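Local structure of erythrocyte binding antigen 140 (Plasmodium falciparum, 4GF2) at residues T33-D38 with M233-N238; D104-G109 with E173-L178; E422-V427 with I440-W445. The protein probably binds a host receptor on the red-cell surface during invasion, this chain being the part of a longer membrane protein that carries its two Duffy binding domains. The protein carries 3 engineered substitutions. One frame throughout, in Å; residues are numbered along the deposited sequence.

Interaction 1 of 3, residues T33-D38 with M233-N238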
loop_
_atom_site.group_PDB
_atom_site.type_symbol
_atom_site.label_atom_id
_atom_site.label_comp_id
_atom_site.label_asym_id
_atom_site.label_seq_id
_atom_site.Cartn_x
_atom_site.Cartn_y
_atom_site.Cartn_z
ATOM N N THR A 33 -22.485 9.015 16.729
ATOM C CA THR A 33 -21.126 8.600 17.062
ATOM C C THR A 33 -20.474 9.590 18.026
ATOM O O THR A 33 -20.584 10.804 17.852
ATOM C CB THR A 33 -20.244 8.477 15.802
ATOM O OG1 THR A 33 -20.704 7.389 14.994
ATOM C CG2 THR A 33 -18.791 8.228 16.179
ATOM N N VAL A 34 -19.804 9.058 19.044
ATOM C CA VAL A 34 -19.008 9.867 19.961
ATOM C C VAL A 34 -17.671 9.185 20.233
ATOM O O VAL A 34 -17.561 7.963 20.137
ATOM C CB VAL A 34 -19.726 10.095 21.312
ATOM C CG1 VAL A 34 -20.942 10.987 21.132
ATOM C CG2 VAL A 34 -20.117 8.765 21.946
ATOM N N CYS A 35 -16.662 9.985 20.571
ATOM C CA CYS A 35 -15.341 9.471 20.908
ATOM C C CYS A 35 -15.012 9.802 22.354
ATOM O O CYS A 35 -14.858 10.969 22.716
ATOM C CB CYS A 35 -14.276 10.074 19.991
ATOM S SG CYS A 35 -14.430 9.594 18.258
ATOM N N VAL A 36 -14.894 8.765 23.174
ATOM C CA VAL A 36 -14.640 8.926 24.595
ATOM C C VAL A 36 -13.204 8.535 24.937
ATOM O O VAL A 36 -12.686 7.546 24.423
ATOM C CB VAL A 36 -15.601 8.052 25.414
ATOM C CG1 VAL A 36 -15.391 8.275 26.900
ATOM C CG2 VAL A 36 -17.039 8.353 25.027
ATOM N N PRO A 37 -12.550 9.316 25.806
ATOM C CA PRO A 37 -11.194 8.953 26.224
ATOM C C PRO A 37 -11.213 7.816 27.240
ATOM O O PRO A 37 -12.109 7.751 28.081
ATOM C CB PRO A 37 -10.672 10.241 26.864
ATOM C CG PRO A 37 -11.890 10.929 27.370
ATOM C CD PRO A 37 -13.003 10.578 26.421
ATOM N N ASP A 38 -10.236 6.923 27.158
ATOM C CA ASP A 38 -10.173 5.798 28.079
ATOM C C ASP A 38 -10.096 6.309 29.520
ATOM O O ASP A 38 -10.564 5.652 30.453
ATOM C CB ASP A 38 -8.970 4.914 27.752
ATOM C CG ASP A 38 -9.155 3.485 28.217
ATOM O OD1 ASP A 38 -10.317 3.047 28.329
ATOM O OD2 ASP A 38 -8.141 2.798 28.463
ATOM N N MET A 233 -11.095 13.158 15.078
ATOM C CA MET A 233 -11.265 14.599 15.165
ATOM C C MET A 233 -12.524 15.035 14.423
ATOM O O MET A 233 -13.211 15.955 14.855
ATOM C CB MET A 233 -10.044 15.338 14.619
ATOM C CG MET A 233 -9.891 16.743 15.197
ATOM S SD MET A 233 -8.520 17.677 14.491
ATOM C CE MET A 233 -9.150 18.019 12.857
ATOM N N GLU A 234 -12.828 14.375 13.313
ATOM C CA GLU A 234 -14.051 14.676 12.577
ATOM C C GLU A 234 -15.248 14.556 13.512
ATOM O O GLU A 234 -16.043 15.485 13.636
ATOM C CB GLU A 234 -14.213 13.742 11.377
ATOM C CG GLU A 234 -13.286 14.065 10.216
ATOM C CD GLU A 234 -13.355 13.030 9.107
ATOM O OE1 GLU A 234 -14.270 12.180 9.140
ATOM O OE2 GLU A 234 -12.493 13.067 8.203
ATOM N N VAL A 235 -15.366 13.414 14.180
ATOM C CA VAL A 235 -16.448 13.199 15.130
ATOM C C VAL A 235 -16.504 14.330 16.148
ATOM O O VAL A 235 -17.519 15.009 16.285
ATOM C CB VAL A 235 -16.267 11.871 15.883
ATOM C CG1 VAL A 235 -17.162 11.824 17.120
ATOM C CG2 VAL A 235 -16.551 10.698 14.957
ATOM N N LEU A 236 -15.400 14.524 16.857
ATOM C CA LEU A 236 -15.333 15.521 17.918
ATOM C C LEU A 236 -15.670 16.915 17.400
ATOM O O LEU A 236 -16.358 17.686 18.069
ATOM C CB LEU A 236 -13.939 15.522 18.556
ATOM C CG LEU A 236 -13.540 14.241 19.294
ATOM C CD1 LEU A 236 -12.082 14.293 19.748
ATOM C CD2 LEU A 236 -14.459 14.009 20.483
ATOM N N THR A 237 -15.187 17.231 16.203
ATOM C CA THR A 237 -15.349 18.566 15.646
ATOM C C THR A 237 -16.789 18.794 15.199
ATOM O O THR A 237 -17.304 19.910 15.280
ATOM C CB THR A 237 -14.385 18.808 14.465
ATOM O OG1 THR A 237 -13.913 20.158 14.501
ATOM C CG2 THR A 237 -15.067 18.544 13.129
ATOM N N ASN A 238 -17.439 17.734 14.726
ATOM C CA ASN A 238 -18.840 17.821 14.335
ATOM C C ASN A 238 -19.724 17.941 15.567
ATOM O O ASN A 238 -20.704 18.685 15.568
ATOM C CB ASN A 238 -19.251 16.601 13.511
ATOM C CG ASN A 238 -18.482 16.492 12.209
ATOM O OD1 ASN A 238 -17.915 17.472 11.725
ATOM N ND2 ASN A 238 -18.463 15.296 11.632
#
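Val235 sets one turn of helix 213-242 against Thr33 and Cys35, residues of a strand that pairs with strand 23-27 to make the two-stranded antiparallel hairpin of this otherwise helical Duffy-binding-like fold. Strand and helix run steeply across each other at 107°, their short axes 7.7 Å apart, and no hydrogen bond joins them; the contact is apolar packing.

The tight part lies round the branched end of Val235. Its CG1 sits over the strand backbone, 3.6 Å from Thr33 O and 3.9 Å from Val34 CA, while its CB and both methyls gather round the sulfur of Cys35. That sulfur is itself fixed: Cys35 and Cys25 are joined by a disulfide across a non-hydrogen-bonded position of the hairpin, between the hydrogen-bonded pairs of Val34 with Arg26 and Val36 with Ile24. A beta-branched valine suits the place, because it is broad but short and lets the helix come close to the strand. Leu236 reaches further inward, and Trp183 of helix 175-202 lies against it too. Val34 and Val36, on the other side of the strand, point away from this helix and pack against the loop holding Met106 and Asp107.

On the more open side the contact narrows to a single methyl pair, though no less close. Thr33 and Val235 are both partly exposed, and Thr33 turns its methyl, not its hydroxyl, to the helix: CG2 is anti to the backbone N, and CG2 of Thr33 meets CG2 of Val235 at 3.6 Å, the two side chains crossing almost at right angles. A threonine can serve both sides of such a border. At the buried end, CD2 of Leu236 stands 3.8 Å from the carbonyl O of Cys35 and 4.0 Å from Cys35 CB.

Interaction 2 of 3, residues D104-G109 with E173-L178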
loop_
_atom_site.group_PDB
_atom_site.type_symbol
_atom_site.label_atom_id
_atom_site.label_comp_id
_atom_site.label_asym_id
_atom_site.label_seq_id
_atom_site.Cartn_x
_atom_site.Cartn_y
_atom_site.Cartn_z
ATOM N N ASP A 104 -23.983 16.546 31.490
ATOM C CA ASP A 104 -23.288 16.954 30.271
ATOM C C ASP A 104 -22.191 15.945 29.946
ATOM O O ASP A 104 -21.002 16.234 30.075
ATOM C CB ASP A 104 -22.700 18.357 30.427
ATOM C CG ASP A 104 -21.949 18.815 29.188
ATOM O OD1 ASP A 104 -22.272 18.333 28.083
ATOM O OD2 ASP A 104 -21.029 19.652 29.319
ATOM N N ASP A 105 -22.602 14.755 29.521
ATOM C CA ASP A 105 -21.671 13.656 29.314
ATOM C C ASP A 105 -21.978 12.897 28.028
ATOM O O ASP A 105 -23.109 12.464 27.806
ATOM C CB ASP A 105 -21.737 12.699 30.501
ATOM C CG ASP A 105 -20.570 11.737 30.539
ATOM O OD1 ASP A 105 -19.798 11.700 29.558
ATOM O OD2 ASP A 105 -20.428 11.015 31.550
ATOM N N MET A 106 -20.966 12.740 27.181
ATOM C CA MET A 106 -21.107 11.978 25.943
ATOM C C MET A 106 -20.836 10.491 26.177
ATOM O O MET A 106 -21.278 9.643 25.400
ATOM C CB MET A 106 -20.153 12.521 24.879
ATOM C CG MET A 106 -20.550 13.884 24.338
ATOM S SD MET A 106 -19.222 14.695 23.427
ATOM C CE MET A 106 -18.145 15.188 24.769
ATOM N N ASP A 107 -20.110 10.186 27.249
ATOM C CA ASP A 107 -19.811 8.806 27.627
ATOM C C ASP A 107 -21.078 8.112 28.125
ATOM O O ASP A 107 -21.897 8.722 28.808
ATOM C CB ASP A 107 -18.721 8.794 28.704
ATOM C CG ASP A 107 -18.397 7.399 29.207
ATOM O OD1 ASP A 107 -18.503 6.425 28.430
ATOM O OD2 ASP A 107 -18.024 7.286 30.395
ATOM N N PHE A 108 -21.239 6.837 27.776
ATOM C CA PHE A 108 -22.471 6.117 28.083
ATOM C C PHE A 108 -22.226 4.624 28.290
ATOM O O PHE A 108 -21.110 4.135 28.131
ATOM C CB PHE A 108 -23.467 6.300 26.941
ATOM C CG PHE A 108 -23.110 5.528 25.702
ATOM C CD1 PHE A 108 -22.178 6.022 24.804
ATOM C CD2 PHE A 108 -23.699 4.302 25.442
ATOM C CE1 PHE A 108 -21.847 5.311 23.664
ATOM C CE2 PHE A 108 -23.372 3.586 24.305
ATOM C CZ PHE A 108 -22.446 4.090 23.416
ATOM N N GLY A 109 -23.291 3.903 28.634
ATOM C CA GLY A 109 -23.213 2.471 28.856
ATOM C C GLY A 109 -22.415 2.095 30.089
ATOM O O GLY A 109 -21.849 2.954 30.764
ATOM N N GLU A 173 -15.995 24.432 31.918
ATOM C CA GLU A 173 -16.229 24.515 30.481
ATOM C C GLU A 173 -17.042 23.308 30.030
ATOM O O GLU A 173 -17.010 22.260 30.674
ATOM C CB GLU A 173 -14.909 24.510 29.712
ATOM C CG GLU A 173 -13.872 25.512 30.167
ATOM C CD GLU A 173 -12.640 25.487 29.277
ATOM O OE1 GLU A 173 -11.509 25.547 29.801
ATOM O OE2 GLU A 173 -12.804 25.402 28.042
ATOM N N PRO A 174 -17.764 23.442 28.910
ATOM C CA PRO A 174 -18.470 22.289 28.347
ATOM C C PRO A 174 -17.534 21.103 28.143
ATOM O O PRO A 174 -16.359 21.298 27.829
ATOM C CB PRO A 174 -18.968 22.817 27.000
ATOM C CG PRO A 174 -19.130 24.282 27.221
ATOM C CD PRO A 174 -18.018 24.675 28.144
ATOM N N GLN A 175 -18.053 19.891 28.313
ATOM C CA GLN A 175 -17.227 18.697 28.222
ATOM C C GLN A 175 -16.517 18.602 26.877
ATOM O O GLN A 175 -15.333 18.264 26.811
ATOM C CB GLN A 175 -18.067 17.436 28.439
ATOM C CG GLN A 175 -17.250 16.160 28.325
ATOM C CD GLN A 175 -18.065 14.915 28.580
ATOM O OE1 GLN A 175 -18.955 14.576 27.807
ATOM N NE2 GLN A 175 -17.760 14.222 29.672
ATOM N N ILE A 176 -17.243 18.897 25.806
ATOM C CA ILE A 176 -16.705 18.716 24.464
ATOM C C ILE A 176 -15.543 19.662 24.185
ATOM O O ILE A 176 -14.637 19.332 23.420
ATOM C CB ILE A 176 -17.787 18.909 23.390
ATOM C CG1 ILE A 176 -17.267 18.409 22.044
ATOM C CG2 ILE A 176 -18.209 20.373 23.312
ATOM C CD1 ILE A 176 -18.333 18.298 21.010
ATOM N N ASN A 177 -15.571 20.837 24.799
ATOM C CA ASN A 177 -14.453 21.763 24.688
ATOM C C ASN A 177 -13.226 21.158 25.366
ATOM O O ASN A 177 -12.132 21.129 24.796
ATOM C CB ASN A 177 -14.801 23.118 25.310
ATOM C CG ASN A 177 -15.978 23.801 24.618
ATOM O OD1 ASN A 177 -16.896 23.142 24.123
ATOM N ND2 ASN A 177 -15.951 25.129 24.582
ATOM N N LEU A 178 -13.423 20.651 26.580
ATOM C CA LEU A 178 -12.342 20.035 27.338
ATOM C C LEU A 178 -11.816 18.782 26.642
ATOM O O LEU A 178 -10.612 18.543 26.627
ATOM C CB LEU A 178 -12.806 19.692 28.756
ATOM C CG LEU A 178 -13.193 20.888 29.629
ATOM C CD1 LEU A 178 -13.757 20.437 30.972
ATOM C CD2 LEU A 178 -12.002 21.805 29.832
HETATM O O HOH W 1 -20.348 19.234 25.812
HETATM O O HOH W 2 -21.082 16.347 26.652
#
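Gln175 and residues Asp104, Asp105 and Met106 are joined first by direct hydrogen bonds. The backbone N of Gln175 gives a nearly straight bond to Asp104 OD2 (3.2 Å, 169°), approaching the syn side of the carboxylate but tilted out of its plane. The amide of Gln175 bonds through both its ends. Its OE1 takes the backbone N-H of Met106 at 2.8 Å, within the carbonyl plane, and its NE2 gives a hydrogen to Asp105 OD1 at 3.2 Å. NE2 comes from above the carboxylate plane (67° out of it), while Asp105 OD1 lies in the plane of the amide. From the opposite face the backbone N of Asp107 also reaches Asp105 OD1, at 2.8 Å, closing an Asx turn that shapes the loop between helices 83-101 and 110-127. The amide NE2 has a second partner in Asp96 OD1, and the other oxygen of Asp105 pairs with Lys40. A glutamine suits this place because one flat group can both accept from the loop backbone and donate to carboxylates.

The loop thereby meets the start of helix 175-202 in the first Duffy binding domain. Pro174 is the N-cap, and the Asp104 carboxylate lies beside the first turn, where its negative charge would probably stabilise the positive end of the helix dipole.

Water forms a second set of bonds. One molecule links Asp104 OD1 to the backbone N of Ile176; another donates to Asp104 OD1 at 2.7 Å and to Gln175 OE1 at 3.0 Å.

Apolar contact is confined to Met106. A bend at its last torsion (chi3 -74°) lays CE against CG of Gln175 at 3.8 Å and against CB of Ile176 at 4.0 Å. Leu239 of helix 213-242 touches both Met106 and Ile176.

Interaction 3 of 3, residues E422-V427 with I440-W445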
loop_
_atom_site.group_PDB
_atom_site.type_symbol
_atom_site.label_atom_id
_atom_site.label_comp_id
_atom_site.label_asym_id
_atom_site.label_seq_id
_atom_site.Cartn_x
_atom_site.Cartn_y
_atom_site.Cartn_z
ATOM N N GLU A 422 3.790 -16.709 -5.823
ATOM C CA GLU A 422 3.572 -17.223 -4.479
ATOM C C GLU A 422 3.397 -16.089 -3.477
ATOM O O GLU A 422 2.661 -16.219 -2.503
ATOM C CB GLU A 422 4.735 -18.124 -4.073
ATOM C CG GLU A 422 4.840 -19.387 -4.915
ATOM C CD GLU A 422 6.108 -20.174 -4.633
ATOM O OE1 GLU A 422 7.083 -19.567 -4.134
ATOM O OE2 GLU A 422 6.130 -21.394 -4.908
ATOM N N ASN A 423 4.060 -14.967 -3.721
ATOM C CA ASN A 423 3.963 -13.847 -2.801
ATOM C C ASN A 423 2.649 -13.094 -2.943
ATOM O O ASN A 423 2.238 -12.377 -2.033
ATOM C CB ASN A 423 5.165 -12.920 -2.955
ATOM C CG ASN A 423 6.385 -13.462 -2.252
ATOM O OD1 ASN A 423 6.263 -14.223 -1.295
ATOM N ND2 ASN A 423 7.561 -13.083 -2.717
ATOM N N LEU A 424 1.983 -13.270 -4.078
ATOM C CA LEU A 424 0.629 -12.760 -4.236
ATOM C C LEU A 424 -0.350 -13.683 -3.518
ATOM O O LEU A 424 -1.351 -13.228 -2.962
ATOM C CB LEU A 424 0.256 -12.644 -5.709
ATOM C CG LEU A 424 -1.153 -12.109 -5.959
ATOM C CD1 LEU A 424 -1.407 -10.849 -5.144
ATOM C CD2 LEU A 424 -1.343 -11.828 -7.436
ATOM N N ASN A 425 -0.056 -14.980 -3.531
ATOM C CA ASN A 425 -0.825 -15.931 -2.743
ATOM C C ASN A 425 -0.761 -15.555 -1.270
ATOM O O ASN A 425 -1.755 -15.655 -0.555
ATOM C CB ASN A 425 -0.309 -17.355 -2.942
ATOM C CG ASN A 425 -0.603 -17.897 -4.329
ATOM O OD1 ASN A 425 -1.423 -17.351 -5.067
ATOM N ND2 ASN A 425 0.061 -18.990 -4.683
ATOM N N LYS A 426 0.408 -15.106 -0.822
ATOM C CA LYS A 426 0.574 -14.672 0.562
ATOM C C LYS A 426 -0.306 -13.467 0.873
ATOM O O LYS A 426 -0.885 -13.379 1.954
ATOM C CB LYS A 426 2.037 -14.343 0.857
ATOM C CG LYS A 426 2.940 -15.556 0.914
ATOM C CD LYS A 426 4.339 -15.188 1.369
ATOM C CE LYS A 426 5.248 -16.407 1.396
ATOM N NZ LYS A 426 6.613 -16.086 1.901
ATOM N N VAL A 427 -0.405 -12.536 -0.068
ATOM C CA VAL A 427 -1.297 -11.394 0.100
ATOM C C VAL A 427 -2.714 -11.884 0.368
ATOM O O VAL A 427 -3.448 -11.294 1.165
ATOM C CB VAL A 427 -1.299 -10.485 -1.135
ATOM C CG1 VAL A 427 -2.404 -9.443 -1.030
ATOM C CG2 VAL A 427 0.058 -9.817 -1.298
ATOM N N ILE A 440 -7.979 -18.121 -8.873
ATOM C CA ILE A 440 -9.087 -17.187 -9.046
ATOM C C ILE A 440 -8.795 -15.855 -8.361
ATOM O O ILE A 440 -9.132 -14.795 -8.885
ATOM C CB ILE A 440 -10.408 -17.768 -8.505
ATOM C CG1 ILE A 440 -10.823 -18.990 -9.326
ATOM C CG2 ILE A 440 -11.517 -16.725 -8.556
ATOM C CD1 ILE A 440 -11.894 -19.829 -8.673
ATOM N N PHE A 441 -8.161 -15.906 -7.196
ATOM C CA PHE A 441 -7.801 -14.683 -6.494
ATOM C C PHE A 441 -6.795 -13.878 -7.308
ATOM O O PHE A 441 -6.994 -12.692 -7.566
ATOM C CB PHE A 441 -7.213 -14.990 -5.120
ATOM C CG PHE A 441 -6.686 -13.778 -4.411
ATOM C CD1 PHE A 441 -7.505 -13.034 -3.580
ATOM C CD2 PHE A 441 -5.374 -13.373 -4.585
ATOM C CE1 PHE A 441 -7.022 -11.914 -2.927
ATOM C CE2 PHE A 441 -4.883 -12.253 -3.935
ATOM C CZ PHE A 441 -5.709 -11.523 -3.107
ATOM N N ARG A 442 -5.712 -14.527 -7.709
ATOM C CA ARG A 442 -4.686 -13.862 -8.499
ATOM C C ARG A 442 -5.301 -13.276 -9.770
ATOM O O ARG A 442 -5.050 -12.123 -10.117
ATOM C CB ARG A 442 -3.558 -14.834 -8.845
ATOM C CG ARG A 442 -2.760 -15.316 -7.637
ATOM C CD ARG A 442 -1.480 -16.018 -8.067
ATOM N NE ARG A 442 -1.747 -17.027 -9.088
ATOM C CZ ARG A 442 -2.060 -18.293 -8.836
ATOM N NH1 ARG A 442 -2.141 -18.737 -7.585
ATOM N NH2 ARG A 442 -2.292 -19.123 -9.842
ATOM N N GLU A 443 -6.125 -14.069 -10.448
ATOM C CA GLU A 443 -6.752 -13.628 -11.687
ATOM C C GLU A 443 -7.578 -12.364 -11.461
ATOM O O GLU A 443 -7.513 -11.423 -12.251
ATOM C CB GLU A 443 -7.617 -14.744 -12.279
ATOM C CG GLU A 443 -6.806 -15.884 -12.885
ATOM C CD GLU A 443 -7.675 -16.960 -13.513
ATOM O OE1 GLU A 443 -8.911 -16.900 -13.353
ATOM O OE2 GLU A 443 -7.118 -17.865 -14.169
ATOM N N LYS A 444 -8.343 -12.338 -10.373
ATOM C CA LYS A 444 -9.136 -11.161 -10.034
ATOM C C LYS A 444 -8.233 -9.992 -9.657
ATOM O O LYS A 444 -8.527 -8.840 -9.976
ATOM C CB LYS A 444 -10.097 -11.469 -8.887
ATOM C CG LYS A 444 -11.250 -12.379 -9.274
ATOM C CD LYS A 444 -12.145 -12.672 -8.080
ATOM C CE LYS A 444 -13.346 -13.519 -8.470
ATOM N NZ LYS A 444 -14.208 -13.820 -7.297
ATOM N N TRP A 445 -7.131 -10.292 -8.980
ATOM C CA TRP A 445 -6.214 -9.253 -8.543
ATOM C C TRP A 445 -5.583 -8.562 -9.745
ATOM O O TRP A 445 -5.442 -7.339 -9.766
ATOM C CB TRP A 445 -5.126 -9.842 -7.647
ATOM C CG TRP A 445 -4.319 -8.801 -6.950
ATOM C CD1 TRP A 445 -4.566 -8.262 -5.726
ATOM C CD2 TRP A 445 -3.136 -8.164 -7.440
ATOM N NE1 TRP A 445 -3.606 -7.331 -5.417
ATOM C CE2 TRP A 445 -2.715 -7.251 -6.454
ATOM C CE3 TRP A 445 -2.389 -8.275 -8.616
ATOM C CZ2 TRP A 445 -1.585 -6.452 -6.607
ATOM C CZ3 TRP A 445 -1.265 -7.483 -8.766
ATOM C CH2 TRP A 445 -0.874 -6.583 -7.767
#
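Asn425 OD1 accepts a hydrogen bond of 3.0 Å from Arg442 NH1, with an N-H...O angle of 164°. The donor lies in the carbonyl plane and on a lone pair of OD1, and OD1 in turn lies at the guanidinium edge, although the amide and guanidinium planes are turned 55° from each other. A bend at chi3 of Arg442 folds the chain so that NH1 reaches this neighbour; NH2 bonds to the carbonyl O of Lys407, so the arginine ties down a further piece of backbone.

Next to this bond Leu424 is the main apolar wedge. With CG anti to the backbone N, it points its two methyls between three side chains of helix 435-457. CD1 lies over the face of the Trp445 five-membered ring, 3.9 Å from its centroid, in a CH-pi contact; it also touches Phe441 CE2 at 3.9 Å. The other methyl, CD2, packs on the aliphatic CG of Arg442 at 3.8 Å and on Trp445 CE3. A forked leucine suits a site where a ring face and a methylene chain must be met at once. Val427 CG1 adds a looser contact at the edge of the Phe441 ring.

Tyr364 of helix 361-382 meets Trp445 edge-to-face and also touches Leu424. Two consecutive helices packed crosswise at 93°, with helices 361-382 and 388-407 against their apolar side, form part of the helical core of the second Duffy binding domain.

Overall arrangement
Interactions 1 and 2 are neighbours, their centres 10 Å apart, and share a seam: the far face of strand 33-37 rests on the loop of interaction 2, while Leu236 meets Ile176 between the consecutive helices 175-202 and 213-242. Interaction 3 stands alone in the second Duffy binding domain, its nearest atoms about 26 Å from interaction 1 and about 33 Å from interaction 2. Chemistry follows place. Interaction 1 is largely buried, without a hydrogen bond across it, and backed by a disulfide; interaction 2, only partly buried, relies on carboxylates, an amide and waters around a helix start; interaction 3 is buried again, and adds one arginine-asparagine bond to aromatic packing between helices.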